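Local coordinates for protein cytochrome B5 (PDB 6NZX) that binds a single heme through a cytochrome b5-like domain and probably carries electrons between redox partners, at residues F36-G40 with G41-V45. Sequence-based numbering, arbitrary orientation.
Sequences FHWKG and GKHHV. With HEM (protoporphyrin IX containing Fe), chain B.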
loop_
_atom_site.group_PDB
_atom_site.type_symbol
_atom_site.label_atom_id
_atom_site.label_comp_id
_atom_site.label_asym_id
_atom_site.label_seq_id
_atom_site.Cartn_x
_atom_site.Cartn_y
_atom_site.Cartn_z
ATOM N N PHE A 36 10.467 -0.419 -6.307
ATOM C CA PHE A 36 11.637 -0.343 -5.443
ATOM C C PHE A 36 11.426 0.685 -4.319
ATOM O O PHE A 36 12.096 0.623 -3.298
ATOM C CB PHE A 36 12.921 -0.050 -6.222
ATOM C CG PHE A 36 14.128 -0.415 -5.398
ATOM C CD1 PHE A 36 14.510 -1.743 -5.261
ATOM C CD2 PHE A 36 14.807 0.551 -4.669
ATOM C CE1 PHE A 36 15.589 -2.090 -4.460
ATOM C CE2 PHE A 36 15.875 0.201 -3.856
ATOM C CZ PHE A 36 16.266 -1.117 -3.758
ATOM N N HIS A 37 10.459 1.592 -4.490
ATOM C CA HIS A 37 10.064 2.529 -3.432
ATOM C C HIS A 37 9.412 1.808 -2.247
ATOM O O HIS A 37 9.347 2.361 -1.166
ATOM C CB HIS A 37 9.131 3.605 -4.001
ATOM C CG HIS A 37 9.813 4.441 -5.032
ATOM N ND1 HIS A 37 10.415 5.649 -4.725
ATOM C CD2 HIS A 37 10.049 4.218 -6.346
ATOM C CE1 HIS A 37 10.974 6.143 -5.809
ATOM N NE2 HIS A 37 10.746 5.299 -6.822
ATOM N N TRP A 38 8.902 0.594 -2.470
ATOM C CA TRP A 38 8.151 -0.130 -1.449
ATOM C C TRP A 38 8.761 -1.490 -1.099
ATOM O O TRP A 38 8.175 -2.198 -0.287
ATOM C CB TRP A 38 6.708 -0.320 -1.913
ATOM C CG TRP A 38 5.926 0.947 -1.860
ATOM C CD1 TRP A 38 5.737 1.842 -2.866
ATOM C CD2 TRP A 38 5.267 1.481 -0.705
ATOM N NE1 TRP A 38 4.961 2.875 -2.432
ATOM C CE2 TRP A 38 4.667 2.689 -1.108
ATOM C CE3 TRP A 38 5.096 1.037 0.611
ATOM C CZ2 TRP A 38 3.919 3.464 -0.234
ATOM C CZ3 TRP A 38 4.364 1.815 1.479
ATOM C CH2 TRP A 38 3.791 3.016 1.058
ATOM N N LYS A 39 9.910 -1.862 -1.675
ATOM C CA LYS A 39 10.501 -3.179 -1.362
ATOM C C LYS A 39 10.922 -3.179 0.114
ATOM O O LYS A 39 11.274 -2.147 0.662
ATOM C CB LYS A 39 11.647 -3.511 -2.325
ATOM C CG LYS A 39 11.235 -3.818 -3.769
ATOM C CD LYS A 39 9.979 -4.669 -3.948
ATOM C CE LYS A 39 10.019 -6.032 -3.276
ATOM N NZ LYS A 39 10.578 -7.087 -4.161
ATOM N N GLY A 40 10.793 -4.338 0.769
ATOM C CA GLY A 40 10.948 -4.450 2.220
ATOM C C GLY A 40 9.715 -3.936 2.957
ATOM O O GLY A 40 9.609 -4.080 4.176
ATOM N N GLY A 41 8.784 -3.317 2.219
ATOM C CA GLY A 41 7.539 -2.778 2.785
ATOM C C GLY A 41 7.727 -1.463 3.528
ATOM O O GLY A 41 6.864 -1.063 4.309
ATOM N N LYS A 42 8.856 -0.789 3.279
ATOM C CA LYS A 42 9.113 0.535 3.803
ATOM C C LYS A 42 9.159 1.499 2.613
ATOM O O LYS A 42 9.665 1.139 1.516
ATOM C CB LYS A 42 10.393 0.545 4.651
ATOM C CG LYS A 42 10.252 -0.071 6.043
ATOM C CD LYS A 42 11.025 -1.370 6.274
ATOM C CE LYS A 42 10.951 -1.851 7.714
ATOM N NZ LYS A 42 11.908 -2.945 7.999
ATOM N N HIS A 43 8.566 2.682 2.824
ATOM C CA HIS A 43 8.495 3.762 1.829
ATOM C C HIS A 43 9.127 5.022 2.435
ATOM O O HIS A 43 8.503 5.730 3.216
ATOM C CB HIS A 43 7.039 3.961 1.358
ATOM C CG HIS A 43 6.881 4.912 0.216
ATOM N ND1 HIS A 43 7.504 4.722 -1.005
ATOM C CD2 HIS A 43 6.127 6.027 0.087
ATOM C CE1 HIS A 43 7.178 5.711 -1.818
ATOM N NE2 HIS A 43 6.331 6.532 -1.172
ATOM N N HIS A 44 10.403 5.238 2.107
ATOM C CA HIS A 44 11.149 6.476 2.444
ATOM C C HIS A 44 11.030 6.791 3.932
ATOM O O HIS A 44 10.753 7.939 4.306
ATOM C CB HIS A 44 10.711 7.634 1.531
ATOM C CG HIS A 44 10.961 7.321 0.093
ATOM N ND1 HIS A 44 12.238 7.134 -0.408
ATOM C CD2 HIS A 44 10.112 7.062 -0.924
ATOM C CE1 HIS A 44 12.165 6.813 -1.693
ATOM N NE2 HIS A 44 10.866 6.753 -2.035
ATOM N N VAL A 45 11.227 5.748 4.754
ATOM C CA VAL A 45 11.451 5.827 6.197
ATOM C C VAL A 45 10.114 5.993 6.932
ATOM O O VAL A 45 9.888 5.310 7.911
ATOM C CB VAL A 45 12.462 6.928 6.595
ATOM C CG1 VAL A 45 12.690 6.984 8.102
ATOM C CG2 VAL A 45 13.798 6.763 5.883
HETATM C CHA HEM B . 6.740 7.463 -5.141
HETATM C CHB HEM B . 8.268 9.870 -1.107
HETATM C CHC HEM B . 4.074 8.673 1.115
HETATM C CHD HEM B . 2.770 6.040 -2.768
HETATM C C1A HEM B . 7.513 8.292 -4.222
HETATM C C2A HEM B . 8.802 8.852 -4.658
HETATM C C3A HEM B . 9.233 9.570 -3.431
HETATM C C4A HEM B . 8.208 9.351 -2.499
HETATM C CMA HEM B . 10.519 10.349 -3.282
HETATM C CAA HEM B . 9.446 8.717 -6.029
HETATM C CBA HEM B . 8.791 9.698 -7.032
HETATM C CGA HEM B . 8.327 9.055 -8.346
HETATM O O1A HEM B . 7.297 9.508 -8.904
HETATM O O2A HEM B . 8.971 8.103 -8.863
HETATM C C1B HEM B . 7.250 9.732 -0.051
HETATM C C2B HEM B . 7.377 10.323 1.211
HETATM C C3B HEM B . 6.112 9.988 1.903
HETATM C C4B HEM B . 5.408 9.228 0.864
HETATM C CMB HEM B . 8.515 11.123 1.798
HETATM C CAB HEM B . 5.599 10.225 3.322
HETATM C CBB HEM B . 5.230 11.672 3.615
HETATM C C1C HEM B . 3.275 7.852 0.223
HETATM C C2C HEM B . 2.059 7.356 0.650
HETATM C C3C HEM B . 1.643 6.515 -0.495
HETATM C C4C HEM B . 2.736 6.689 -1.460
HETATM C CMC HEM B . 1.436 7.647 1.982
HETATM C CAC HEM B . 0.403 5.732 -0.766
HETATM C CBC HEM B . -0.687 5.836 -0.034
HETATM C C1D HEM B . 3.791 6.178 -3.808
HETATM C C2D HEM B . 3.673 5.521 -5.029
HETATM C C3D HEM B . 4.855 5.952 -5.771
HETATM C C4D HEM B . 5.488 6.785 -4.843
HETATM C CMD HEM B . 2.569 4.616 -5.503
HETATM C CAD HEM B . 5.276 5.557 -7.182
HETATM C CBD HEM B . 6.128 4.285 -7.066
HETATM C CGD HEM B . 6.722 3.840 -8.382
HETATM O O1D HEM B . 7.453 2.825 -8.408
HETATM O O2D HEM B . 6.479 4.486 -9.423
HETATM N NA HEM B . 7.196 8.571 -2.951
HETATM N NB HEM B . 6.082 9.087 -0.276
HETATM N NC HEM B . 3.705 7.478 -0.975
HETATM N ND HEM B . 4.874 6.945 -3.660
HETATM FE FE HEM B . 5.448 8.033 -1.962
HETATM O O HOH W 1 11.485 3.543 0.123
#
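Gly41 N donates to Trp38 O (2.8 Å), closing a type II beta turn with Gly40 at its third position; Gly41, the last, also has positive phi. Lys42 O meets the CA-H of Trp38. His43 follows, CG anti to its backbone N (chi1 -172°), which lays the imidazole against the indole face, with His43 NE2 coordinating the heme iron at 1.9 Å. The five-membered ring of Trp38 forms an offset stack with this imidazole, centroids 4.0 Å apart and planes within 6°, while His43 CB sits over the six-membered ring in a CH-pi contact. At the imidazole's edge, in its plane, His43 ND1 gives a nearly straight bond to His37 O (3.0 Å, 165°), approaching from above the carbonyl plane and fixing the ring's rotation; His44 CD2 lies over the face opposite the indole. Replacing Trp38 with an alanine would probably strip one face of the His43 imidazole of its stacking partner and open a gap there. His44 NE2 is hydrogen-bonded to His37 ND1 (2.9 Å), their rings rim to rim beside the porphyrin, while a water links His44 N to His37 O. With His62 as second axial ligand, this is the bis-histidine heme site of the cytochrome b5 fold.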